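5-Carboxyvanillate Decarboxylase (Novosphingobium aromaticivorans, PDB 4QRN) probably catalyses the metal-dependent, non-oxidative decarboxylation of 5-carboxyvanillate to vanillate, and binds a manganese ion together with a nitro-substituted benzoic acid inhibitor in its active site. Local coordinates at residues 23-28 and 342-347; 94-99 and 145-150; 318-323 and 352-357; 329-334 and 360-365. All blocks are in the same frame, centred on the assembly; numbering follows the deposited sequence. Where two conformers were deposited one is given.

Interaction 1: residues 23-28 and 342-347; sequences MTQDLK and VADEVR
Gln25 and Leu27 clasp the guanidinium group of Arg347 between them, tying the irregular N-terminal segment 23-28 to the first turn of helix 343-350 on the outside of the amidohydrolase fold. The polar part is a side-on arginine grip on a single backbone carbonyl. Arg347 NH2 reaches Gln25 O at 2.7 Å with an N-H...O angle of 163°, in the carbonyl plane and on a lone pair, whereas Arg347 NE meets the same Gln25 O at 3.2 Å from above that plane. Within the helix, Arg347 NH1 forms a salt bridge to Asp344 OD1 at 2.9 Å, so the three nitrogens share out two acceptors and the group is held against rotation. An ST turn, in which Thr24 OG1 accepts from Asp26 N, encloses Gln25, whose carbonyl takes the two bonds. Water joins the pieces as well: one molecule links Gln25 OE1 to Asp344 OD1, and another bridges Thr24 O and Asp26 O, with a weak bond from Arg347 NE.

The apolar part is carried by Leu27, branched and buried, which sets CD1 3.9 Å from Ala343 CB and CD2 3.8 Å from Val346 CG1. A leucine in place of Arg347 would probably leave the Gln25 carbonyl without its two charged donors and Asp344 without its mate, freeing the N-terminal segment to shift.

The two faces of the guanidinium are covered differently: Leu27 CD1 lies over one, offset toward the rim, and Gln25 OE1 sits over the centre of the other, 3.3 Å from Arg347 CZ.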
loop_
_atom_site.group_PDB
_atom_site.type_symbol
_atom_site.label_atom_id
_atom_site.label_comp_id
_atom_site.label_asym_id
_atom_site.label_seq_id
_atom_site.Cartn_x
_atom_site.Cartn_y
_atom_site.Cartn_z
ATOM N N MET A 23 14.839 34.587 2.110
ATOM C CA MET A 23 15.069 33.154 1.992
ATOM C C MET A 23 16.439 32.925 1.367
ATOM O O MET A 23 16.941 33.768 0.596
ATOM C CB MET A 23 13.963 32.496 1.145
ATOM C CG MET A 23 13.718 33.146 -0.235
ATOM S SD MET A 23 12.177 32.641 -1.050
ATOM C CE MET A 23 12.681 30.993 -1.520
ATOM N N THR A 24 17.025 31.779 1.681
ATOM C CA THR A 24 18.333 31.454 1.151
ATOM C C THR A 24 18.353 30.079 0.512
ATOM O O THR A 24 17.536 29.193 0.852
ATOM C CB THR A 24 19.417 31.573 2.254
ATOM O OG1 THR A 24 20.708 31.380 1.666
ATOM C CG2 THR A 24 19.183 30.563 3.388
ATOM N N GLN A 25 19.277 29.917 -0.432
ATOM C CA GLN A 25 19.558 28.621 -1.015
ATOM C C GLN A 25 20.572 27.878 -0.159
ATOM O O GLN A 25 20.760 26.679 -0.341
ATOM C CB GLN A 25 20.092 28.776 -2.444
ATOM C CG GLN A 25 19.051 29.341 -3.405
ATOM C CD GLN A 25 17.814 28.476 -3.474
ATOM O OE1 GLN A 25 17.859 27.347 -3.958
ATOM N NE2 GLN A 25 16.700 28.998 -2.984
ATOM N N ASP A 26 21.243 28.579 0.754
ATOM C CA ASP A 26 22.248 27.928 1.592
ATOM C C ASP A 26 21.641 26.776 2.393
ATOM O O ASP A 26 20.573 26.899 2.998
ATOM C CB ASP A 26 22.857 28.914 2.583
ATOM C CG ASP A 26 23.617 30.055 1.921
ATOM O OD1 ASP A 26 23.911 29.991 0.702
ATOM O OD2 ASP A 26 23.927 31.029 2.650
ATOM N N LEU A 27 22.329 25.656 2.407
ATOM C CA LEU A 27 21.976 24.558 3.295
ATOM C C LEU A 27 23.266 24.243 4.011
ATOM O O LEU A 27 24.203 23.715 3.399
ATOM C CB LEU A 27 21.513 23.365 2.477
ATOM C CG LEU A 27 20.103 23.473 1.906
ATOM C CD1 LEU A 27 19.871 22.346 0.933
ATOM C CD2 LEU A 27 19.070 23.408 3.025
ATOM N N LYS A 28 23.322 24.593 5.295
ATOM C CA LYS A 28 24.593 24.588 6.004
ATOM C C LYS A 28 24.634 23.469 7.011
ATOM O O LYS A 28 23.660 23.236 7.734
ATOM C CB LYS A 28 24.783 25.911 6.750
ATOM C CG LYS A 28 24.645 27.155 5.892
ATOM C CD LYS A 28 24.827 28.400 6.743
ATOM C CE LYS A 28 24.624 29.662 5.942
ATOM N NZ LYS A 28 24.798 30.867 6.799
ATOM N N VAL A 342 17.972 15.526 -3.192
ATOM C CA VAL A 342 17.275 16.702 -3.714
ATOM C C VAL A 342 17.372 17.841 -2.720
ATOM O O VAL A 342 16.713 17.848 -1.686
ATOM C CB VAL A 342 15.779 16.400 -3.998
ATOM C CG1 VAL A 342 15.153 17.581 -4.714
ATOM C CG2 VAL A 342 15.604 15.076 -4.777
ATOM N N ALA A 343 18.219 18.822 -3.025
ATOM C CA ALA A 343 18.395 19.955 -2.117
ATOM C C ALA A 343 17.052 20.624 -1.811
ATOM O O ALA A 343 16.808 21.053 -0.668
ATOM C CB ALA A 343 19.396 20.958 -2.713
ATOM N N ASP A 344 16.189 20.761 -2.815
ATOM C CA ASP A 344 14.908 21.420 -2.567
ATOM C C ASP A 344 14.053 20.663 -1.556
ATOM O O ASP A 344 13.217 21.282 -0.896
ATOM C CB ASP A 344 14.127 21.608 -3.874
ATOM C CG ASP A 344 14.601 22.782 -4.687
ATOM O OD1 ASP A 344 15.261 23.687 -4.152
ATOM O OD2 ASP A 344 14.248 22.815 -5.873
ATOM N N GLU A 345 14.216 19.351 -1.424
ATOM C CA GLU A 345 13.468 18.613 -0.396
ATOM C C GLU A 345 13.937 19.032 0.991
ATOM O O GLU A 345 13.109 19.194 1.881
ATOM C CB GLU A 345 13.599 17.105 -0.606
ATOM C CG GLU A 345 12.797 16.635 -1.794
ATOM C CD GLU A 345 12.803 15.130 -2.012
ATOM O OE1 GLU A 345 13.599 14.403 -1.370
ATOM O OE2 GLU A 345 11.974 14.698 -2.852
ATOM N N VAL A 346 15.244 19.173 1.178
ATOM C CA VAL A 346 15.743 19.608 2.470
ATOM C C VAL A 346 15.173 20.991 2.790
ATOM O O VAL A 346 14.745 21.248 3.911
ATOM C CB VAL A 346 17.287 19.623 2.526
ATOM C CG1 VAL A 346 17.741 19.951 3.941
ATOM C CG2 VAL A 346 17.859 18.267 2.085
ATOM N N ARG A 347 15.154 21.896 1.801
ATOM C CA ARG A 347 14.610 23.223 2.022
ATOM C C ARG A 347 13.149 23.162 2.437
ATOM O O ARG A 347 12.708 23.915 3.325
ATOM C CB ARG A 347 14.784 24.093 0.775
ATOM C CG ARG A 347 16.225 24.300 0.419
ATOM C CD ARG A 347 16.422 25.299 -0.750
ATOM N NE ARG A 347 17.858 25.400 -1.047
ATOM C CZ ARG A 347 18.482 24.785 -2.053
ATOM N NH1 ARG A 347 17.823 24.076 -2.962
ATOM N NH2 ARG A 347 19.792 24.900 -2.163
HETATM O O HOH W 1 18.098 26.619 1.790
HETATM O O HOH W 2 15.889 26.058 -5.384
#

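Interaction 2: residues 94-99 and 145-150; sequences RRIADM and DRFIGM
Arg146 and Phe147 meet Arg95, Ile96 and Met99 where helix 93-101 packs against the outside of the (beta/alpha)8 barrel of this amidohydrolase; the contact includes a Met-aromatic pair. Arg146, just before strand 147-149, comes first. Its chain folds back at chi2 and chi3 (-57° and -59°), laying the aliphatic part beside the helix, with Arg146 CB 3.7 Å from Ile96 CD1. Ile96 CD1 lies on the side of one guanidinium face, and Ile96 CG2 is 3.7 Å from Arg146 NH1. The charged end runs on past Met99 in the opposite direction, and its polar partners lie outside the contact: NE donates to Asp105 O, and NH2 forms a salt bridge with Asp100. A long arginine can thus be greasy along its length and polar at its tip.

Phe147 follows, a flat ring suited to the layer between strand and helix. Ile96 CD1 approaches Phe147 CE1 at 3.6 Å, and the methylene CD of Arg95 lies 3.7 Å from Phe147 CZ, both obliquely. Arg95 keeps its own polar end for Asp90 O and Ala43 O. Leu109 of the neighbouring strand and Ala139 of helix 122-142 also pack on the ring. The sulfur of Met99 meets the ring edge in plane, with SD 3.7 Å from Phe147 CE1.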
loop_
_atom_site.group_PDB
_atom_site.type_symbol
_atom_site.label_atom_id
_atom_site.label_comp_id
_atom_site.label_asym_id
_atom_site.label_seq_id
_atom_site.Cartn_x
_atom_site.Cartn_y
_atom_site.Cartn_z
ATOM N N ARG A 94 33.687 12.620 -1.757
ATOM C CA ARG A 94 32.561 13.015 -2.619
ATOM C C ARG A 94 31.256 12.927 -1.844
ATOM O O ARG A 94 30.433 13.846 -1.917
ATOM C CB ARG A 94 32.449 12.200 -3.934
ATOM C CG ARG A 94 31.132 12.575 -4.764
ATOM C CD ARG A 94 30.855 11.763 -6.056
ATOM N NE ARG A 94 29.707 12.307 -6.816
ATOM C CZ ARG A 94 29.338 11.902 -8.028
ATOM N NH1 ARG A 94 28.294 12.462 -8.622
ATOM N NH2 ARG A 94 30.007 10.935 -8.650
ATOM N N ARG A 95 31.054 11.835 -1.104
ATOM C CA ARG A 95 29.842 11.706 -0.304
ATOM C C ARG A 95 29.776 12.839 0.726
ATOM O O ARG A 95 28.724 13.441 0.927
ATOM C CB ARG A 95 29.820 10.341 0.381
ATOM C CG ARG A 95 28.618 10.143 1.300
ATOM C CD ARG A 95 28.534 8.736 1.835
ATOM N NE ARG A 95 28.352 7.732 0.802
ATOM C CZ ARG A 95 27.210 7.115 0.511
ATOM N NH1 ARG A 95 26.079 7.351 1.195
ATOM N NH2 ARG A 95 27.197 6.204 -0.448
ATOM N N ILE A 96 30.889 13.116 1.391
ATOM C CA ILE A 96 30.921 14.190 2.375
ATOM C C ILE A 96 30.569 15.528 1.726
ATOM O O ILE A 96 29.815 16.304 2.297
ATOM C CB ILE A 96 32.303 14.264 3.039
ATOM C CG1 ILE A 96 32.549 13.036 3.919
ATOM C CG2 ILE A 96 32.484 15.586 3.813
ATOM C CD1 ILE A 96 31.801 13.013 5.192
ATOM N N ALA A 97 31.126 15.806 0.550
ATOM C CA ALA A 97 30.807 17.055 -0.144
ATOM C C ALA A 97 29.306 17.116 -0.487
ATOM O O ALA A 97 28.696 18.185 -0.399
ATOM C CB ALA A 97 31.664 17.193 -1.385
ATOM N N ASP A 98 28.736 15.990 -0.901
ATOM C CA ASP A 98 27.318 15.977 -1.219
ATOM C C ASP A 98 26.473 16.254 0.032
ATOM O O ASP A 98 25.438 16.931 -0.048
ATOM C CB ASP A 98 26.906 14.628 -1.842
ATOM C CG ASP A 98 27.271 14.511 -3.328
ATOM O OD1 ASP A 98 27.766 15.487 -3.935
ATOM O OD2 ASP A 98 27.037 13.422 -3.900
ATOM N N MET A 99 26.878 15.701 1.166
ATOM C CA MET A 99 26.216 15.999 2.423
ATOM C C MET A 99 26.377 17.470 2.779
ATOM O O MET A 99 25.406 18.148 3.146
ATOM C CB MET A 99 26.772 15.121 3.536
ATOM C CG MET A 99 26.370 13.648 3.382
ATOM S SD MET A 99 27.289 12.503 4.416
ATOM C CE MET A 99 26.824 13.058 6.058
ATOM N N ASP A 145 32.264 11.864 12.926
ATOM C CA ASP A 145 31.202 12.830 13.209
ATOM C C ASP A 145 30.194 12.950 12.076
ATOM O O ASP A 145 29.220 13.694 12.219
ATOM C CB ASP A 145 31.810 14.194 13.515
ATOM C CG ASP A 145 32.609 14.193 14.809
ATOM O OD1 ASP A 145 32.263 13.425 15.739
ATOM O OD2 ASP A 145 33.592 14.960 14.898
ATOM N N ARG A 146 30.422 12.221 10.977
ATOM C CA ARG A 146 29.552 12.319 9.796
ATOM C C ARG A 146 28.839 11.027 9.431
ATOM O O ARG A 146 27.739 11.078 8.888
ATOM C CB ARG A 146 30.351 12.764 8.560
ATOM C CG ARG A 146 31.195 14.009 8.764
ATOM C CD ARG A 146 30.427 15.205 9.226
ATOM N NE ARG A 146 29.354 15.629 8.328
ATOM C CZ ARG A 146 29.526 16.385 7.241
ATOM N NH1 ARG A 146 30.730 16.761 6.844
ATOM N NH2 ARG A 146 28.482 16.730 6.518
ATOM N N PHE A 147 29.491 9.876 9.644
ATOM C CA PHE A 147 28.993 8.588 9.160
ATOM C C PHE A 147 28.712 7.681 10.352
ATOM O O PHE A 147 29.575 7.538 11.232
ATOM C CB PHE A 147 30.040 7.872 8.309
ATOM C CG PHE A 147 30.368 8.494 6.954
ATOM C CD1 PHE A 147 29.593 9.479 6.345
ATOM C CD2 PHE A 147 31.487 8.017 6.269
ATOM C CE1 PHE A 147 29.948 9.973 5.086
ATOM C CE2 PHE A 147 31.836 8.499 5.024
ATOM C CZ PHE A 147 31.077 9.482 4.433
ATOM N N ILE A 148 27.532 7.065 10.347
ATOM C CA ILE A 148 27.106 6.117 11.359
ATOM C C ILE A 148 26.702 4.857 10.620
ATOM O O ILE A 148 26.056 4.950 9.577
ATOM C CB ILE A 148 25.884 6.677 12.135
ATOM C CG1 ILE A 148 26.251 8.004 12.809
ATOM C CG2 ILE A 148 25.352 5.657 13.147
ATOM C CD1 ILE A 148 25.049 8.911 13.059
ATOM N N GLY A 149 27.056 3.686 11.131
ATOM C CA GLY A 149 26.786 2.471 10.395
ATOM C C GLY A 149 25.676 1.594 10.939
ATOM O O GLY A 149 25.511 1.432 12.164
ATOM N N MET A 150 24.960 0.962 10.000
ATOM C CA MET A 150 24.060 -0.163 10.255
ATOM C C MET A 150 24.684 -1.370 9.554
ATOM O O MET A 150 25.098 -1.277 8.402
ATOM C CB MET A 150 22.663 0.112 9.688
ATOM C CG MET A 150 21.962 1.292 10.356
ATOM S SD MET A 150 21.371 0.960 12.022
ATOM C CE MET A 150 19.737 0.302 11.665
#

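Interaction 3: residues 318-323 and 352-357; sequences AIKFCQ and MDMSAQ
Met354 runs straight out toward Gln323, CG lying opposite the backbone N (chi1 -178°), until a bend at chi3 (-69°) turns the methyl to the end of the glutamine amide. Met354 CE lies 3.5 Å from Gln323 OE1 and 3.8 Å from Gln323 NE2. Lys320, extended beyond CG, stretches across to the other segment, and its NZ donates to Asp353 O at 2.8 Å, tilted out of the carbonyl plane. That carbonyl belongs to the centre of an inverse gamma turn, which steers the chain from helix 343-350 into helix 356-370; helix 316-326 is an outer helix of the amidohydrolase barrel. The lysine suits this exposed border: its length covers the distance to the turn, and its ammonium lies near, without touching, the Asp353 carboxylate. Ile319 CD1 packs 3.9 Å from Met352 SD, and Ile319 CG2 approaches Met354 CE at 4.2 Å. Gln323, whose extended chain carries the amide to the methionine, also packs on Thr358 of helix 356-370 and Val331 of strand 331-332. With an alanine here the amide would be gone, which would probably open a gap at the Met354 methyl and set the thioether free to turn.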
loop_
_atom_site.group_PDB
_atom_site.type_symbol
_atom_site.label_atom_id
_atom_site.label_comp_id
_atom_site.label_asym_id
_atom_site.label_seq_id
_atom_site.Cartn_x
_atom_site.Cartn_y
_atom_site.Cartn_z
ATOM N N ALA A 318 1.796 14.199 4.770
ATOM C CA ALA A 318 2.038 12.817 5.151
ATOM C C ALA A 318 2.886 12.726 6.418
ATOM O O ALA A 318 2.615 11.891 7.289
ATOM C CB ALA A 318 2.677 12.050 4.026
ATOM N N ILE A 319 3.893 13.582 6.535
ATOM C CA ILE A 319 4.710 13.598 7.743
ATOM C C ILE A 319 3.836 13.920 8.953
ATOM O O ILE A 319 3.914 13.249 9.979
ATOM C CB ILE A 319 5.865 14.613 7.613
ATOM C CG1 ILE A 319 6.829 14.151 6.517
ATOM C CG2 ILE A 319 6.570 14.777 8.939
ATOM C CD1 ILE A 319 7.770 15.251 6.081
ATOM N N LYS A 320 3.019 14.962 8.837
ATOM C CA LYS A 320 2.188 15.363 9.961
ATOM C C LYS A 320 1.170 14.288 10.317
ATOM O O LYS A 320 0.882 14.070 11.496
ATOM C CB LYS A 320 1.494 16.693 9.668
ATOM C CG LYS A 320 2.430 17.890 9.746
ATOM C CD LYS A 320 1.707 19.199 9.473
ATOM C CE LYS A 320 2.581 20.403 9.816
ATOM N NZ LYS A 320 1.851 21.681 9.501
ATOM N N PHE A 321 0.602 13.641 9.310
ATOM C CA PHE A 321 -0.360 12.568 9.554
ATOM C C PHE A 321 0.308 11.472 10.375
ATOM O O PHE A 321 -0.204 10.978 11.385
ATOM C CB PHE A 321 -0.860 12.014 8.216
ATOM C CG PHE A 321 -1.836 10.876 8.367
ATOM C CD1 PHE A 321 -1.371 9.582 8.532
ATOM C CD2 PHE A 321 -3.201 11.093 8.343
ATOM C CE1 PHE A 321 -2.252 8.517 8.681
ATOM C CE2 PHE A 321 -4.080 10.039 8.515
ATOM C CZ PHE A 321 -3.602 8.746 8.682
ATOM N N CYS A 322 1.501 11.099 9.932
ATOM C CA CYS A 322 2.211 10.020 10.569
ATOM C C CYS A 322 2.630 10.423 12.010
ATOM O O CYS A 322 2.578 9.604 12.928
ATOM C CB CYS A 322 3.398 9.669 9.680
ATOM S SG CYS A 322 4.186 8.123 10.025
ATOM N N GLN A 323 3.050 11.674 12.196
ATOM C CA GLN A 323 3.386 12.153 13.535
ATOM C C GLN A 323 2.176 12.058 14.461
ATOM O O GLN A 323 2.303 11.727 15.638
ATOM C CB GLN A 323 3.872 13.610 13.507
ATOM C CG GLN A 323 5.272 13.750 12.933
ATOM C CD GLN A 323 5.644 15.217 12.721
ATOM O OE1 GLN A 323 4.798 16.024 12.341
ATOM N NE2 GLN A 323 6.913 15.566 12.973
ATOM N N MET A 352 8.846 23.671 7.055
ATOM C CA MET A 352 7.505 23.190 7.376
ATOM C C MET A 352 6.896 24.037 8.491
ATOM O O MET A 352 7.590 24.569 9.355
ATOM C CB MET A 352 7.537 21.734 7.823
ATOM C CG MET A 352 7.904 20.798 6.692
ATOM S SD MET A 352 7.647 19.037 7.084
ATOM C CE MET A 352 9.040 18.681 8.165
ATOM N N ASP A 353 5.563 24.122 8.476
ATOM C CA ASP A 353 4.819 24.844 9.509
ATOM C C ASP A 353 4.646 23.915 10.699
ATOM O O ASP A 353 3.595 23.315 10.913
ATOM C CB ASP A 353 3.490 25.336 8.965
ATOM C CG ASP A 353 2.723 26.149 9.969
ATOM O OD1 ASP A 353 3.293 26.559 10.989
ATOM O OD2 ASP A 353 1.523 26.398 9.744
ATOM N N MET A 354 5.737 23.808 11.453
ATOM C CA MET A 354 5.908 22.846 12.512
ATOM C C MET A 354 6.737 23.549 13.583
ATOM O O MET A 354 7.654 24.299 13.258
ATOM C CB MET A 354 6.635 21.651 11.883
ATOM C CG MET A 354 6.886 20.514 12.757
ATOM S SD MET A 354 7.714 19.173 11.863
ATOM C CE MET A 354 6.512 18.558 10.723
ATOM N N SER A 355 6.402 23.336 14.852
ATOM C CA SER A 355 7.119 24.024 15.914
ATOM C C SER A 355 8.609 23.701 15.879
ATOM O O SER A 355 9.026 22.636 15.409
ATOM C CB SER A 355 6.567 23.643 17.279
ATOM O OG SER A 355 6.972 22.339 17.649
ATOM N N ALA A 356 9.408 24.615 16.401
ATOM C CA ALA A 356 10.843 24.379 16.508
ATOM C C ALA A 356 11.135 23.106 17.288
ATOM O O ALA A 356 12.018 22.326 16.930
ATOM C CB ALA A 356 11.526 25.595 17.153
ATOM N N GLN A 357 10.388 22.877 18.352
ATOM C CA GLN A 357 10.635 21.714 19.169
ATOM C C GLN A 357 10.349 20.423 18.382
ATOM O O GLN A 357 11.129 19.451 18.443
ATOM C CB GLN A 357 9.763 21.785 20.429
ATOM C CG GLN A 357 10.187 22.910 21.378
ATOM C CD GLN A 357 9.642 24.346 21.038
ATOM O OE1 GLN A 357 8.876 24.581 20.067
ATOM N NE2 GLN A 357 10.053 25.309 21.860
#

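Interaction 4: residues 329-334 and 360-365; sequences DRVMYA and KKFFQT
Tyr333 and Phe362 carry the contact, which joins the last strand of the amidohydrolase barrel, 331-332, to helix 356-370 on its outside through an aromatic cluster completed by Phe363. Tyr333 N donates to Phe362 O at 2.9 Å with an N-H...O angle of 156°, so strand end and helix share a backbone bond. Over a face of the Phe362 ring sits Tyr333 CB, 4.0 Å from the centroid in a CH-pi contact. CG of Tyr333 lies anti to its own backbone N (chi1 174°), which carries the phenol ring past Phe362 and over to Phe363. There Phe363 CE1 stands above the centre of the tyrosine ring, the two planes meeting obliquely at 43° with centroids 4.9 Å apart. Flat, bulky rings suit this buried layer because a ring can take a CH group or another ring against its face without needing a polar partner. At the more open end of the contact Lys361, an extended chain, forms salt bridges with Asp329 and Glu328; Lys361 NZ meets the syn lone pair of Asp329 OD1 at 2.8 Å.

A second shell sets these groups in place. Phe363 stacks on Tyr35, and Val331 O, which lies near the edge of the Phe362 ring, is held by Asn366 ND2. Tyr333 also bonds through its backbone to Thr40 of strand 38-44, where the barrel closes. A wider, pi-type turn at 361-365 shapes the helix, with Lys360 O accepting from both Gln364 N and Thr365 N, which reach it from opposite faces.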
loop_
_atom_site.group_PDB
_atom_site.type_symbol
_atom_site.label_atom_id
_atom_site.label_comp_id
_atom_site.label_asym_id
_atom_site.label_seq_id
_atom_site.Cartn_x
_atom_site.Cartn_y
_atom_site.Cartn_z
ATOM N N ASP A 329 7.535 11.727 18.557
ATOM C CA ASP A 329 8.825 11.179 18.948
ATOM C C ASP A 329 9.245 9.992 18.096
ATOM O O ASP A 329 10.358 9.505 18.279
ATOM C CB ASP A 329 8.813 10.688 20.409
ATOM C CG ASP A 329 8.685 11.775 21.429
ATOM O OD1 ASP A 329 8.715 12.963 21.078
ATOM O OD2 ASP A 329 8.588 11.403 22.622
ATOM N N ARG A 330 8.366 9.504 17.212
ATOM C CA ARG A 330 8.587 8.218 16.553
ATOM C C ARG A 330 8.741 8.359 15.043
ATOM O O ARG A 330 8.723 7.352 14.333
ATOM C CB ARG A 330 7.474 7.233 16.910
ATOM C CG ARG A 330 7.374 7.000 18.407
ATOM C CD ARG A 330 6.448 5.834 18.745
ATOM N NE ARG A 330 7.029 4.531 18.426
ATOM C CZ ARG A 330 7.893 3.877 19.195
ATOM N NH1 ARG A 330 8.295 4.401 20.348
ATOM N NH2 ARG A 330 8.355 2.703 18.820
ATOM N N VAL A 331 8.930 9.592 14.562
ATOM C CA VAL A 331 9.048 9.895 13.136
ATOM C C VAL A 331 10.332 10.698 12.930
ATOM O O VAL A 331 10.527 11.741 13.571
ATOM C CB VAL A 331 7.819 10.683 12.632
ATOM C CG1 VAL A 331 7.955 11.019 11.156
ATOM C CG2 VAL A 331 6.540 9.911 12.930
ATOM N N MET A 332 11.185 10.224 12.020
ATOM C CA MET A 332 12.526 10.765 11.795
ATOM C C MET A 332 12.724 11.157 10.345
ATOM O O MET A 332 12.190 10.526 9.427
ATOM C CB MET A 332 13.566 9.669 12.144
ATOM C CG MET A 332 13.624 9.374 13.627
ATOM S SD MET A 332 14.648 7.941 14.021
ATOM C CE MET A 332 13.540 6.600 13.564
ATOM N N TYR A 333 13.572 12.152 10.148
ATOM C CA TYR A 333 14.012 12.550 8.833
ATOM C C TYR A 333 14.958 11.517 8.216
ATOM O O TYR A 333 15.845 10.983 8.887
ATOM C CB TYR A 333 14.741 13.898 8.933
ATOM C CG TYR A 333 15.376 14.322 7.619
ATOM C CD1 TYR A 333 14.587 14.728 6.542
ATOM C CD2 TYR A 333 16.747 14.270 7.435
ATOM C CE1 TYR A 333 15.162 15.064 5.325
ATOM C CE2 TYR A 333 17.323 14.594 6.230
ATOM C CZ TYR A 333 16.533 14.980 5.164
ATOM O OH TYR A 333 17.157 15.290 3.975
ATOM N N ALA A 334 14.786 11.286 6.912
ATOM C CA ALA A 334 15.742 10.522 6.108
ATOM C C ALA A 334 15.715 11.093 4.707
ATOM O O ALA A 334 14.670 11.545 4.225
ATOM C CB ALA A 334 15.387 9.040 6.059
ATOM N N LYS A 360 12.990 19.888 15.569
ATOM C CA LYS A 360 14.255 19.373 16.098
ATOM C C LYS A 360 14.175 17.881 16.432
ATOM O O LYS A 360 15.148 17.152 16.217
ATOM C CB LYS A 360 14.710 20.206 17.310
ATOM C CG LYS A 360 15.970 19.690 17.943
ATOM C CD LYS A 360 16.470 20.624 19.032
ATOM C CE LYS A 360 17.845 20.184 19.528
ATOM N NZ LYS A 360 18.352 21.064 20.641
ATOM N N LYS A 361 13.042 17.414 16.949
ATOM C CA LYS A 361 12.858 15.970 17.135
ATOM C C LYS A 361 12.962 15.240 15.788
ATOM O O LYS A 361 13.657 14.234 15.671
ATOM C CB LYS A 361 11.498 15.675 17.763
ATOM C CG LYS A 361 11.391 16.123 19.213
ATOM C CD LYS A 361 9.996 15.773 19.749
ATOM C CE LYS A 361 9.831 16.156 21.205
ATOM N NZ LYS A 361 8.524 15.631 21.734
ATOM N N PHE A 362 12.228 15.751 14.792
ATOM C CA PHE A 362 12.172 15.149 13.463
ATOM C C PHE A 362 13.559 15.045 12.825
ATOM O O PHE A 362 13.934 13.990 12.314
ATOM C CB PHE A 362 11.206 15.985 12.612
ATOM C CG PHE A 362 11.152 15.575 11.162
ATOM C CD1 PHE A 362 10.567 14.367 10.778
ATOM C CD2 PHE A 362 11.664 16.393 10.167
ATOM C CE1 PHE A 362 10.513 13.993 9.435
ATOM C CE2 PHE A 362 11.606 16.018 8.820
ATOM C CZ PHE A 362 11.020 14.827 8.471
ATOM N N PHE A 363 14.332 16.126 12.847
ATOM C CA PHE A 363 15.626 16.134 12.174
ATOM C C PHE A 363 16.758 15.497 12.958
ATOM O O PHE A 363 17.709 14.997 12.363
ATOM C CB PHE A 363 16.050 17.563 11.822
ATOM C CG PHE A 363 15.563 18.046 10.473
ATOM C CD1 PHE A 363 16.123 17.546 9.308
ATOM C CD2 PHE A 363 14.607 19.056 10.375
ATOM C CE1 PHE A 363 15.766 18.062 8.056
ATOM C CE2 PHE A 363 14.210 19.547 9.125
ATOM C CZ PHE A 363 14.811 19.056 7.979
ATOM N N GLN A 364 16.707 15.600 14.291
ATOM C CA GLN A 364 17.878 15.298 15.124
ATOM C C GLN A 364 17.588 14.383 16.295
ATOM O O GLN A 364 18.189 13.322 16.409
ATOM C CB GLN A 364 18.487 16.596 15.660
ATOM C CG GLN A 364 19.699 16.326 16.556
ATOM C CD GLN A 364 20.170 17.570 17.280
ATOM O OE1 GLN A 364 19.990 18.704 16.825
ATOM N NE2 GLN A 364 20.719 17.369 18.457
ATOM N N THR A 365 16.750 14.812 17.244
ATOM C CA THR A 365 16.805 14.146 18.540
ATOM C C THR A 365 16.075 12.816 18.584
ATOM O O THR A 365 16.431 11.972 19.413
ATOM C CB THR A 365 16.377 15.067 19.693
ATOM O OG1 THR A 365 15.031 15.478 19.501
ATOM C CG2 THR A 365 17.281 16.298 19.762
#

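Interactions 3 and 4 share helix 356-370 and run into one another: Met352 CE lies 3.8 Å from Phe362 CE2, and Val331 CG2 is 3.9 Å from Gln323 CA. Interaction 1 touches interaction 4 where Val346 CG2 meets Tyr333 OH at 3.6 Å, so helices 343-350 and 356-370 both pack around the tyrosine. Interaction 2 touches none of the others, its nearest atoms about 6 Å from interaction 1 and about 17 Å from interaction 3. The manganese, held by Glu41, His210 and Asp336, is about 10 Å from the Arg95 side chain and about 12 Å from that of Tyr333, so interactions 2 and 4 lie outside the first shell of the metal.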